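Local structure of oxidoreductase (Azotobacter vinelandii, 7D5M) at residues A[206-211]-A[371-376]; A[228-233]-A[379-384]; A[241-246]-A[257-262]. The protein binds NAD+ in a Rossmann-fold domain and, as an inositol dehydrogenase homolog, probably catalyses NAD-dependent oxidation of a cyclitol or sugar-like substrate. All coordinates share one frame; numbering follows the deposited sequence.

How the contacts relate
All three contacts belong to the C-terminal alpha/beta domain, and they lie close together on its large mixed sheet. Contacts 1 and 3 are buried, whereas contact 2 is only partly so and reaches out to an exposed helix end. Contact 1 is apolar, packing helix 202-217 against helix 363-381; contact 2 takes the end of that second helix and ties it to strand 223-231 with polar and charged groups. Contact 3 is the hairpin inside the same sheet, held by backbone bonds and by an asparagine amide that accepts from an indole and a serine. Its strand 243-250 neighbours strand 223-231, and the salt bridge from Arg230 to Glu241 joins contacts 2 and 3, both of which touch the second subunit.

Contact 1. Residues A[206-211]-A[371-376]; sequences VGTHPL and RWVERC. With NAD (nicotinamide-adenine-dinucleotide), chain B.
The hydroxyl OG1 of Thr208 hydrogen-bonds to the carbonyl O of Gly204, one turn back in its own helix, while its methyl CG2 makes the apolar reach across to Val373, where it meets CG2 at 3.6 Å. The same methyl lies obliquely to the Trp372 ring, 4.0 Å from CE3.

Trp372 makes the largest share of the contact, meeting Gly207, Thr208 and Leu211. Its indole leaves the helix with CG opposite the backbone N (chi1 -178°), which carries it straight at residues 206-211. Leu211 comes in over one face of the indole with its CD2 methyl, 3.7 Å from the centroid of the five-membered ring, in a CH-pi contact, while CD1 lies 3.7 Å from NE1. Cys376, the next turn along the tryptophan's helix, puts SG over the opposite face, so the ring is sandwiched between a methyl and a sulfur. The indole also touches Ile223 and Leu226 of strand 223-231.

The two helices both pack on the mixed sheet of the C-terminal domain of this Gfo/Idh/MocA-type oxidoreductase; their local axes come within 10.6 Å and cross at 125°. Gly207 lies near the benzo end of the indole; a CB placed there would come about 3.2 Å from Trp372 CH2, so a side chain is likely to crowd the ring.

Helix 202-217 is kinked here: Pro210 has no N-H to give, and His209 N bonds to Val206 O, three residues back rather than four, at 3.1 Å. Away from the indole, the His209 ring points into the NAD pocket, with NE2 3.3 Å from the carboxamide N7N of NAD and the carboxamide oxygen O7N in the plane of the ring at its edge. Tyr144 meets that imidazole edge-to-face, and Lys115 touches both His209 and Thr208.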
loop_
_atom_site.group_PDB
_atom_site.type_symbol
_atom_site.label_atom_id
_atom_site.label_comp_id
_atom_site.label_asym_id
_atom_site.label_seq_id
_atom_site.Cartn_x
_atom_site.Cartn_y
_atom_site.Cartn_z
ATOM N N VAL A 206 0.024 25.047 6.837
ATOM C CA VAL A 206 0.031 23.558 6.893
ATOM C C VAL A 206 1.081 23.045 7.881
ATOM O O VAL A 206 0.775 22.082 8.576
ATOM C CB VAL A 206 0.150 22.946 5.485
ATOM C CG1 VAL A 206 -1.101 23.236 4.656
ATOM C CG2 VAL A 206 1.408 23.391 4.756
ATOM N N GLY A 207 2.256 23.668 7.988
ATOM C CA GLY A 207 3.323 23.181 8.882
ATOM C C GLY A 207 2.860 23.041 10.326
ATOM O O GLY A 207 3.296 22.091 11.015
ATOM N N THR A 208 2.001 23.948 10.788
ATOM C CA THR A 208 1.569 24.010 12.210
ATOM C C THR A 208 0.649 22.828 12.544
ATOM O O THR A 208 0.507 22.517 13.740
ATOM C CB THR A 208 0.888 25.338 12.551
ATOM O OG1 THR A 208 -0.082 25.616 11.548
ATOM C CG2 THR A 208 1.872 26.478 12.661
ATOM N N HIS A 209 0.057 22.168 11.550
ATOM C CA HIS A 209 -0.845 21.016 11.814
ATOM C C HIS A 209 -0.066 19.837 12.397
ATOM O O HIS A 209 -0.382 19.383 13.498
ATOM C CB HIS A 209 -1.658 20.655 10.576
ATOM C CG HIS A 209 -2.896 21.466 10.416
ATOM N ND1 HIS A 209 -3.880 21.518 11.386
ATOM C CD2 HIS A 209 -3.318 22.242 9.394
ATOM C CE1 HIS A 209 -4.870 22.276 10.954
ATOM N NE2 HIS A 209 -4.547 22.751 9.735
ATOM N N PRO A 210 0.924 19.243 11.683
ATOM C CA PRO A 210 1.669 18.117 12.246
ATOM C C PRO A 210 2.532 18.545 13.446
ATOM O O PRO A 210 2.783 17.726 14.304
ATOM C CB PRO A 210 2.495 17.586 11.064
ATOM C CG PRO A 210 2.593 18.764 10.108
ATOM C CD PRO A 210 1.290 19.521 10.287
ATOM N N LEU A 211 2.942 19.816 13.508
ATOM C CA LEU A 211 3.635 20.360 14.713
ATOM C C LEU A 211 2.723 20.167 15.929
ATOM O O LEU A 211 3.176 19.618 16.949
ATOM C CB LEU A 211 3.981 21.839 14.529
ATOM C CG LEU A 211 4.735 22.444 15.712
ATOM C CD1 LEU A 211 6.203 22.069 15.650
ATOM C CD2 LEU A 211 4.556 23.948 15.759
ATOM N N ARG A 371 4.188 31.267 17.817
ATOM C CA ARG A 371 5.615 31.304 18.229
ATOM C C ARG A 371 6.454 30.567 17.183
ATOM O O ARG A 371 7.477 31.113 16.727
ATOM C CB ARG A 371 5.844 30.643 19.586
ATOM C CG ARG A 371 7.276 30.789 20.082
ATOM C CD ARG A 371 7.587 29.931 21.289
ATOM N NE ARG A 371 6.523 29.972 22.285
ATOM C CZ ARG A 371 6.303 30.975 23.115
ATOM N NH1 ARG A 371 7.069 32.053 23.086
ATOM N NH2 ARG A 371 5.301 30.905 23.967
ATOM N N TRP A 372 6.061 29.347 16.836
ATOM C CA TRP A 372 6.880 28.498 15.933
ATOM C C TRP A 372 7.032 29.184 14.576
ATOM O O TRP A 372 8.163 29.281 14.088
ATOM C CB TRP A 372 6.276 27.105 15.796
ATOM C CG TRP A 372 7.069 26.168 14.933
ATOM C CD1 TRP A 372 8.136 25.402 15.303
ATOM C CD2 TRP A 372 6.784 25.821 13.568
ATOM N NE1 TRP A 372 8.557 24.630 14.252
ATOM C CE2 TRP A 372 7.753 24.871 13.172
ATOM C CE3 TRP A 372 5.822 26.231 12.640
ATOM C CZ2 TRP A 372 7.757 24.306 11.896
ATOM C CZ3 TRP A 372 5.839 25.687 11.373
ATOM C CH2 TRP A 372 6.804 24.739 11.008
ATOM N N VAL A 373 5.934 29.650 13.984
ATOM C CA VAL A 373 5.970 30.327 12.659
ATOM C C VAL A 373 6.906 31.533 12.772
ATOM O O VAL A 373 7.723 31.737 11.865
ATOM C CB VAL A 373 4.567 30.727 12.175
ATOM C CG1 VAL A 373 4.629 31.675 10.981
ATOM C CG2 VAL A 373 3.742 29.495 11.848
ATOM N N GLU A 374 6.787 32.318 13.845
ATOM C CA GLU A 374 7.565 33.577 13.977
ATOM C C GLU A 374 9.063 33.244 14.018
ATOM O O GLU A 374 9.830 33.923 13.304
ATOM C CB GLU A 374 7.091 34.372 15.191
ATOM C CG GLU A 374 7.722 35.742 15.299
ATOM C CD GLU A 374 6.959 36.695 16.201
ATOM O OE1 GLU A 374 7.548 37.143 17.198
ATOM O OE2 GLU A 374 5.779 36.972 15.914
ATOM N N ARG A 375 9.466 32.243 14.804
ATOM C CA ARG A 375 10.884 31.809 14.928
ATOM C C ARG A 375 11.381 31.292 13.575
ATOM O O ARG A 375 12.524 31.625 13.210
ATOM C CB ARG A 375 11.063 30.746 16.013
ATOM C CG ARG A 375 10.934 31.296 17.422
ATOM C CD ARG A 375 12.143 32.104 17.875
ATOM N NE ARG A 375 11.791 32.730 19.137
ATOM C CZ ARG A 375 11.150 33.896 19.259
ATOM N NH1 ARG A 375 10.826 34.603 18.189
ATOM N NH2 ARG A 375 10.848 34.367 20.459
ATOM N N CYS A 376 10.574 30.498 12.867
ATOM C CA CYS A 376 10.933 29.964 11.525
ATOM C C CYS A 376 11.181 31.133 10.565
ATOM O O CYS A 376 12.209 31.127 9.856
ATOM C CB CYS A 376 9.855 29.037 10.970
ATOM S SG CYS A 376 9.811 27.423 11.792
HETATM P PA NAD B . -12.211 31.498 2.555
HETATM O O1A NAD B . -11.642 32.703 1.873
HETATM O O2A NAD B . -12.553 30.271 1.772
HETATM O O5B NAD B . -13.498 31.954 3.401
HETATM C C5B NAD B . -13.576 33.248 4.077
HETATM C C4B NAD B . -15.009 33.461 4.500
HETATM O O4B NAD B . -15.089 34.524 5.484
HETATM C C3B NAD B . -15.965 33.882 3.377
HETATM O O3B NAD B . -17.257 33.346 3.623
HETATM C C2B NAD B . -15.939 35.409 3.497
HETATM O O2B NAD B . -17.048 36.064 2.927
HETATM C C1B NAD B . -15.957 35.536 5.013
HETATM N N9A NAD B . -15.470 36.805 5.533
HETATM C C8A NAD B . -14.320 37.450 5.160
HETATM N N7A NAD B . -14.093 38.540 5.849
HETATM C C5A NAD B . -15.147 38.610 6.746
HETATM C C6A NAD B . -15.462 39.536 7.759
HETATM N N6A NAD B . -14.701 40.591 8.062
HETATM N N1A NAD B . -16.584 39.306 8.485
HETATM C C2A NAD B . -17.337 38.239 8.176
HETATM N N3A NAD B . -17.132 37.294 7.256
HETATM C C4A NAD B . -16.005 37.541 6.564
HETATM O O3 NAD B . -11.202 31.024 3.728
HETATM P PN NAD B . -11.015 29.554 4.388
HETATM O O1N NAD B . -10.092 28.731 3.534
HETATM O O2N NAD B . -12.369 29.002 4.721
HETATM O O5D NAD B . -10.219 29.900 5.735
HETATM C C5D NAD B . -10.774 30.743 6.746
HETATM C C4D NAD B . -9.937 30.531 7.977
HETATM O O4D NAD B . -9.946 29.119 8.308
HETATM C C3D NAD B . -8.460 30.905 7.807
HETATM O O3D NAD B . -7.962 31.434 9.023
HETATM C C2D NAD B . -7.800 29.566 7.458
HETATM O O2D NAD B . -6.425 29.511 7.807
HETATM C C1D NAD B . -8.617 28.616 8.336
HETATM N N1N NAD B . -8.641 27.198 7.865
HETATM C C2N NAD B . -8.329 26.193 8.756
HETATM C C3N NAD B . -8.291 24.860 8.340
HETATM C C7N NAD B . -8.098 23.806 9.408
HETATM O O7N NAD B . -8.241 24.125 10.594
HETATM N N7N NAD B . -7.811 22.570 9.011
HETATM C C4N NAD B . -8.450 24.571 6.981
HETATM C C5N NAD B . -8.748 25.603 6.091
HETATM C C6N NAD B . -8.984 26.867 6.584
#

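Contact 2. Residues A[228-233]-A[379-384]; sequences CSRQSF and SADRGG
With CG lodged between its backbone N and carbonyl carbon (chi1 80°) and the chain then stretched out to NE, Arg230 runs from the strand along the last turn of helix 363-381, and Ser379, whose OG lies opposite its own backbone N (chi1 169°), reaches back to the strand. The aliphatic part of the arginine lies against Ala380, CD being 3.6 Å from CB. At its end NH2 forms a salt bridge with Asp381 OD1, 3.0 Å away, meeting the syn side of the carboxylate somewhat above its plane; guanidinium and carboxylate are turned 54° against each other. A water doubles the link by accepting from Arg230 NE and donating to Asp381 OD1, so that one carboxylate oxygen receives both. NH1 is occupied by Glu241 and Pro199 O.

Deeper in, Cys228 N donates to Ser379 OG at 2.8 Å, and the same hydroxyl also bonds to Val385 O. Cys228 O is approached by two CA-H groups, Ala380 CA at 3.0 Å and Gly384 CA at 3.2 Å. The helix stops here in a Schellman motif: Gly384 N bonds to Ser379 O and Gly383 N to Ala380 O, with Gly383 at positive phi. A leucine in place of Arg230 would probably leave Asp381 and Glu241 without their positive mate and the bridging water without its NE donor.

Paired with both Asp381 and Glu241, the guanidinium is likely to stabilise the two carboxylates in their ionised form and so to couple the helix end to the sheet electrostatically.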
loop_
_atom_site.group_PDB
_atom_site.type_symbol
_atom_site.label_atom_id
_atom_site.label_comp_id
_atom_site.label_asym_id
_atom_site.label_seq_id
_atom_site.Cartn_x
_atom_site.Cartn_y
_atom_site.Cartn_z
ATOM N N CYS A 228 15.288 27.366 9.834
ATOM C CA CYS A 228 14.279 27.246 8.764
ATOM C C CYS A 228 14.827 27.850 7.476
ATOM O O CYS A 228 15.257 29.021 7.471
ATOM C CB CYS A 228 12.961 27.889 9.164
ATOM S SG CYS A 228 11.718 27.811 7.850
ATOM N N SER A 229 14.806 27.047 6.422
ATOM C CA SER A 229 15.097 27.462 5.039
ATOM C C SER A 229 13.783 27.417 4.255
ATOM O O SER A 229 13.142 26.351 4.237
ATOM C CB SER A 229 16.165 26.581 4.464
ATOM O OG SER A 229 16.113 26.610 3.059
ATOM N N ARG A 230 13.358 28.545 3.687
ATOM C CA ARG A 230 12.055 28.647 2.993
ATOM C C ARG A 230 12.248 29.220 1.592
ATOM O O ARG A 230 13.183 30.026 1.375
ATOM C CB ARG A 230 11.052 29.439 3.834
ATOM C CG ARG A 230 11.207 30.953 3.774
ATOM C CD ARG A 230 10.214 31.644 4.697
ATOM N NE ARG A 230 10.441 33.080 4.817
ATOM C CZ ARG A 230 9.508 33.999 5.081
ATOM N NH1 ARG A 230 8.230 33.667 5.210
ATOM N NH2 ARG A 230 9.864 35.272 5.200
ATOM N N GLN A 231 11.370 28.805 0.682
ATOM C CA GLN A 231 11.433 29.165 -0.750
ATOM C C GLN A 231 10.059 29.630 -1.224
ATOM O O GLN A 231 9.028 29.149 -0.705
ATOM C CB GLN A 231 11.917 27.980 -1.587
ATOM C CG GLN A 231 13.226 27.375 -1.101
ATOM C CD GLN A 231 13.050 26.436 0.067
ATOM O OE1 GLN A 231 12.107 25.649 0.109
ATOM N NE2 GLN A 231 13.981 26.491 1.008
ATOM N N SER A 232 10.060 30.536 -2.199
ATOM C CA SER A 232 8.888 30.898 -3.022
ATOM C C SER A 232 9.158 30.369 -4.432
ATOM O O SER A 232 9.828 31.066 -5.223
ATOM C CB SER A 232 8.631 32.391 -2.993
ATOM O OG SER A 232 8.665 32.892 -1.663
ATOM N N PHE A 233 8.749 29.129 -4.714
ATOM C CA PHE A 233 8.979 28.499 -6.041
ATOM C C PHE A 233 8.094 29.182 -7.084
ATOM O O PHE A 233 8.549 29.386 -8.222
ATOM C CB PHE A 233 8.796 26.987 -5.966
ATOM C CG PHE A 233 9.977 26.273 -5.359
ATOM C CD1 PHE A 233 11.196 26.215 -6.028
ATOM C CD2 PHE A 233 9.880 25.664 -4.120
ATOM C CE1 PHE A 233 12.281 25.560 -5.469
ATOM C CE2 PHE A 233 10.974 25.024 -3.554
ATOM C CZ PHE A 233 12.171 24.962 -4.234
ATOM N N SER A 379 14.520 32.843 11.415
ATOM C CA SER A 379 15.667 32.033 10.934
ATOM C C SER A 379 15.798 32.177 9.414
ATOM O O SER A 379 16.935 32.419 8.938
ATOM C CB SER A 379 15.548 30.588 11.347
ATOM O OG SER A 379 16.512 29.786 10.677
ATOM N N ALA A 380 14.699 32.003 8.682
ATOM C CA ALA A 380 14.657 31.993 7.200
ATOM C C ALA A 380 15.162 33.338 6.676
ATOM O O ALA A 380 15.961 33.339 5.730
ATOM C CB ALA A 380 13.259 31.724 6.703
ATOM N N ASP A 381 14.714 34.431 7.291
ATOM C CA ASP A 381 15.062 35.818 6.886
ATOM C C ASP A 381 16.561 36.062 7.113
ATOM O O ASP A 381 17.127 36.903 6.379
ATOM C CB ASP A 381 14.187 36.836 7.621
ATOM C CG ASP A 381 12.778 36.953 7.065
ATOM O OD1 ASP A 381 12.503 36.352 6.012
ATOM O OD2 ASP A 381 11.967 37.656 7.691
ATOM N N ARG A 382 17.181 35.353 8.058
ATOM C CA ARG A 382 18.639 35.442 8.353
ATOM C C ARG A 382 19.418 34.364 7.584
ATOM O O ARG A 382 20.573 34.104 7.960
ATOM C CB ARG A 382 18.858 35.338 9.862
ATOM C CG ARG A 382 18.323 36.535 10.635
ATOM C CD ARG A 382 18.416 36.308 12.127
ATOM N NE ARG A 382 19.791 36.010 12.520
ATOM C CZ ARG A 382 20.160 35.468 13.679
ATOM N NH1 ARG A 382 19.256 35.151 14.595
ATOM N NH2 ARG A 382 21.443 35.246 13.917
ATOM N N GLY A 383 18.818 33.772 6.548
ATOM C CA GLY A 383 19.465 32.820 5.624
ATOM C C GLY A 383 19.540 31.406 6.188
ATOM O O GLY A 383 20.505 30.691 5.855
ATOM N N GLY A 384 18.573 31.013 7.028
ATOM C CA GLY A 384 18.410 29.628 7.523
ATOM C C GLY A 384 19.442 29.240 8.567
ATOM O O GLY A 384 19.993 28.140 8.476
HETATM O O HOH W 1 12.855 34.361 4.137
HETATM O O HOH W 2 15.354 30.713 3.797
#

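Contact 3. Residues A[241-246]-A[257-262]; sequences EDNAYT and LVWSSA
Tyr245 and Trp259 stand side by side and point the same way from a non-hydrogen-bonded pair of the two strands. Their planes are only 7° from parallel, yet the rings are slid so far apart that they barely overlap, the tyrosine centroid lying 5.2 Å from that of the five-membered ring; the touch is between Tyr245 CE1 and Trp259 CD1, at 3.9 Å. Asn243 comes at the indole edge, its amide turned 70° from the ring plane, and its OD1 is gripped by two donors: Trp259 NE1 at 2.9 Å, with OD1 nearly in the plane of the indole but NE1 tilted from the carbonyl plane, and Ser261 OG at 2.8 Å, in the carbonyl plane and on a lone pair. Asn243 CG opposite the backbone N (chi1 -165°) swings the amide over to them. ND2 bonds to Gln231 OE1 and weakly to Tyr245 OH.

The two strands form an antiparallel beta hairpin in the mixed sheet, paired by backbone bonds at Ala244 with Ser260 and Thr246 with Val258, and prolonged past the strand end by Ala262 N to Asp242 O at 3.0 Å. On the side toward strand 223-231, Asp242 and Asn243 both face Gln231 in a classic beta bulge.

Ala244, Thr246, Val258 and Ser260 point to the other face, which helices 202-217 and 363-381 cover. There a water gives a hydrogen to Val258 O and also bonds to Thr246 OG1 and Ser260 OG. On the aromatic face, His169 of the second subunit takes up Tyr245 OH through NE2, and its ring meets those of Tyr245 and Trp259.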
loop_
_atom_site.group_PDB
_atom_site.type_symbol
_atom_site.label_atom_id
_atom_site.label_comp_id
_atom_site.label_asym_id
_atom_site.label_seq_id
_atom_site.Cartn_x
_atom_site.Cartn_y
_atom_site.Cartn_z
ATOM N N GLU A 241 6.453 31.980 1.610
ATOM C CA GLU A 241 7.044 30.691 1.174
ATOM C C GLU A 241 5.946 29.692 0.788
ATOM O O GLU A 241 4.951 29.579 1.522
ATOM C CB GLU A 241 7.967 30.152 2.273
ATOM C CG GLU A 241 7.282 29.486 3.464
ATOM C CD GLU A 241 6.424 30.362 4.359
ATOM O OE1 GLU A 241 6.610 31.597 4.358
ATOM O OE2 GLU A 241 5.570 29.802 5.065
ATOM N N ASP A 242 6.156 28.941 -0.297
ATOM C CA ASP A 242 5.275 27.803 -0.670
ATOM C C ASP A 242 5.989 26.480 -0.385
ATOM O O ASP A 242 5.409 25.420 -0.691
ATOM C CB ASP A 242 4.766 27.917 -2.107
ATOM C CG ASP A 242 5.838 28.173 -3.152
ATOM O OD1 ASP A 242 7.021 27.913 -2.871
ATOM O OD2 ASP A 242 5.472 28.631 -4.243
ATOM N N ASN A 243 7.172 26.543 0.223
ATOM C CA ASN A 243 7.948 25.349 0.629
ATOM C C ASN A 243 8.865 25.749 1.774
ATOM O O ASN A 243 9.408 26.868 1.722
ATOM C CB ASN A 243 8.742 24.796 -0.550
ATOM C CG ASN A 243 9.247 23.400 -0.273
ATOM O OD1 ASN A 243 8.456 22.461 -0.238
ATOM N ND2 ASN A 243 10.548 23.263 -0.056
ATOM N N ALA A 244 9.044 24.890 2.770
ATOM C CA ALA A 244 9.982 25.184 3.867
ATOM C C ALA A 244 10.468 23.902 4.539
ATOM O O ALA A 244 9.718 22.894 4.597
ATOM C CB ALA A 244 9.332 26.120 4.848
ATOM N N TYR A 245 11.706 23.963 5.010
ATOM C CA TYR A 245 12.352 22.936 5.850
ATOM C C TYR A 245 12.646 23.556 7.204
ATOM O O TYR A 245 13.419 24.534 7.263
ATOM C CB TYR A 245 13.647 22.437 5.211
ATOM C CG TYR A 245 13.444 22.000 3.792
ATOM C CD1 TYR A 245 13.004 20.718 3.506
ATOM C CD2 TYR A 245 13.657 22.875 2.737
ATOM C CE1 TYR A 245 12.791 20.312 2.200
ATOM C CE2 TYR A 245 13.437 22.488 1.431
ATOM C CZ TYR A 245 13.015 21.199 1.161
ATOM O OH TYR A 245 12.786 20.816 -0.128
ATOM N N THR A 246 12.085 22.980 8.259
ATOM C CA THR A 246 12.393 23.385 9.644
ATOM C C THR A 246 13.094 22.233 10.350
ATOM O O THR A 246 12.494 21.157 10.494
ATOM C CB THR A 246 11.153 23.834 10.413
ATOM O OG1 THR A 246 10.511 24.825 9.617
ATOM C CG2 THR A 246 11.521 24.369 11.782
ATOM N N LEU A 257 12.016 17.469 12.465
ATOM C CA LEU A 257 12.069 17.971 11.083
ATOM C C LEU A 257 10.640 18.219 10.635
ATOM O O LEU A 257 9.818 17.310 10.838
ATOM C CB LEU A 257 12.756 16.921 10.210
ATOM C CG LEU A 257 12.774 17.214 8.712
ATOM C CD1 LEU A 257 13.612 18.436 8.390
ATOM C CD2 LEU A 257 13.281 15.999 7.954
ATOM N N VAL A 258 10.372 19.396 10.074
ATOM C CA VAL A 258 9.043 19.715 9.477
ATOM C C VAL A 258 9.260 20.130 8.026
ATOM O O VAL A 258 9.981 21.124 7.778
ATOM C CB VAL A 258 8.278 20.810 10.238
ATOM C CG1 VAL A 258 6.862 20.970 9.702
ATOM C CG2 VAL A 258 8.264 20.549 11.737
ATOM N N TRP A 259 8.669 19.380 7.102
ATOM C CA TRP A 259 8.580 19.777 5.681
ATOM C C TRP A 259 7.182 20.346 5.425
ATOM O O TRP A 259 6.203 19.586 5.516
ATOM C CB TRP A 259 8.925 18.603 4.760
ATOM C CG TRP A 259 8.752 18.940 3.316
ATOM C CD1 TRP A 259 8.965 20.150 2.721
ATOM C CD2 TRP A 259 8.330 18.049 2.270
ATOM N NE1 TRP A 259 8.697 20.077 1.379
ATOM C CE2 TRP A 259 8.307 18.798 1.076
ATOM C CE3 TRP A 259 7.990 16.691 2.227
ATOM C CZ2 TRP A 259 7.951 18.228 -0.143
ATOM C CZ3 TRP A 259 7.638 16.126 1.023
ATOM C CH2 TRP A 259 7.620 16.889 -0.149
ATOM N N SER A 260 7.086 21.654 5.179
ATOM C CA SER A 260 5.833 22.379 4.842
ATOM C C SER A 260 5.822 22.656 3.338
ATOM O O SER A 260 6.815 23.219 2.851
ATOM C CB SER A 260 5.726 23.674 5.627
ATOM O OG SER A 260 5.878 23.453 7.021
ATOM N N SER A 261 4.769 22.287 2.603
ATOM C CA SER A 261 4.766 22.535 1.138
ATOM C C SER A 261 3.354 22.608 0.569
ATOM O O SER A 261 2.482 21.837 1.007
ATOM C CB SER A 261 5.596 21.501 0.416
ATOM O OG SER A 261 5.832 21.903 -0.922
ATOM N N ALA A 262 3.161 23.506 -0.393
ATOM C CA ALA A 262 1.964 23.573 -1.250
ATOM C C ALA A 262 2.361 23.292 -2.701
ATOM O O ALA A 262 1.485 23.384 -3.566
ATOM C CB ALA A 262 1.301 24.919 -1.098
HETATM O O HOH W 3 8.624 23.534 7.665
#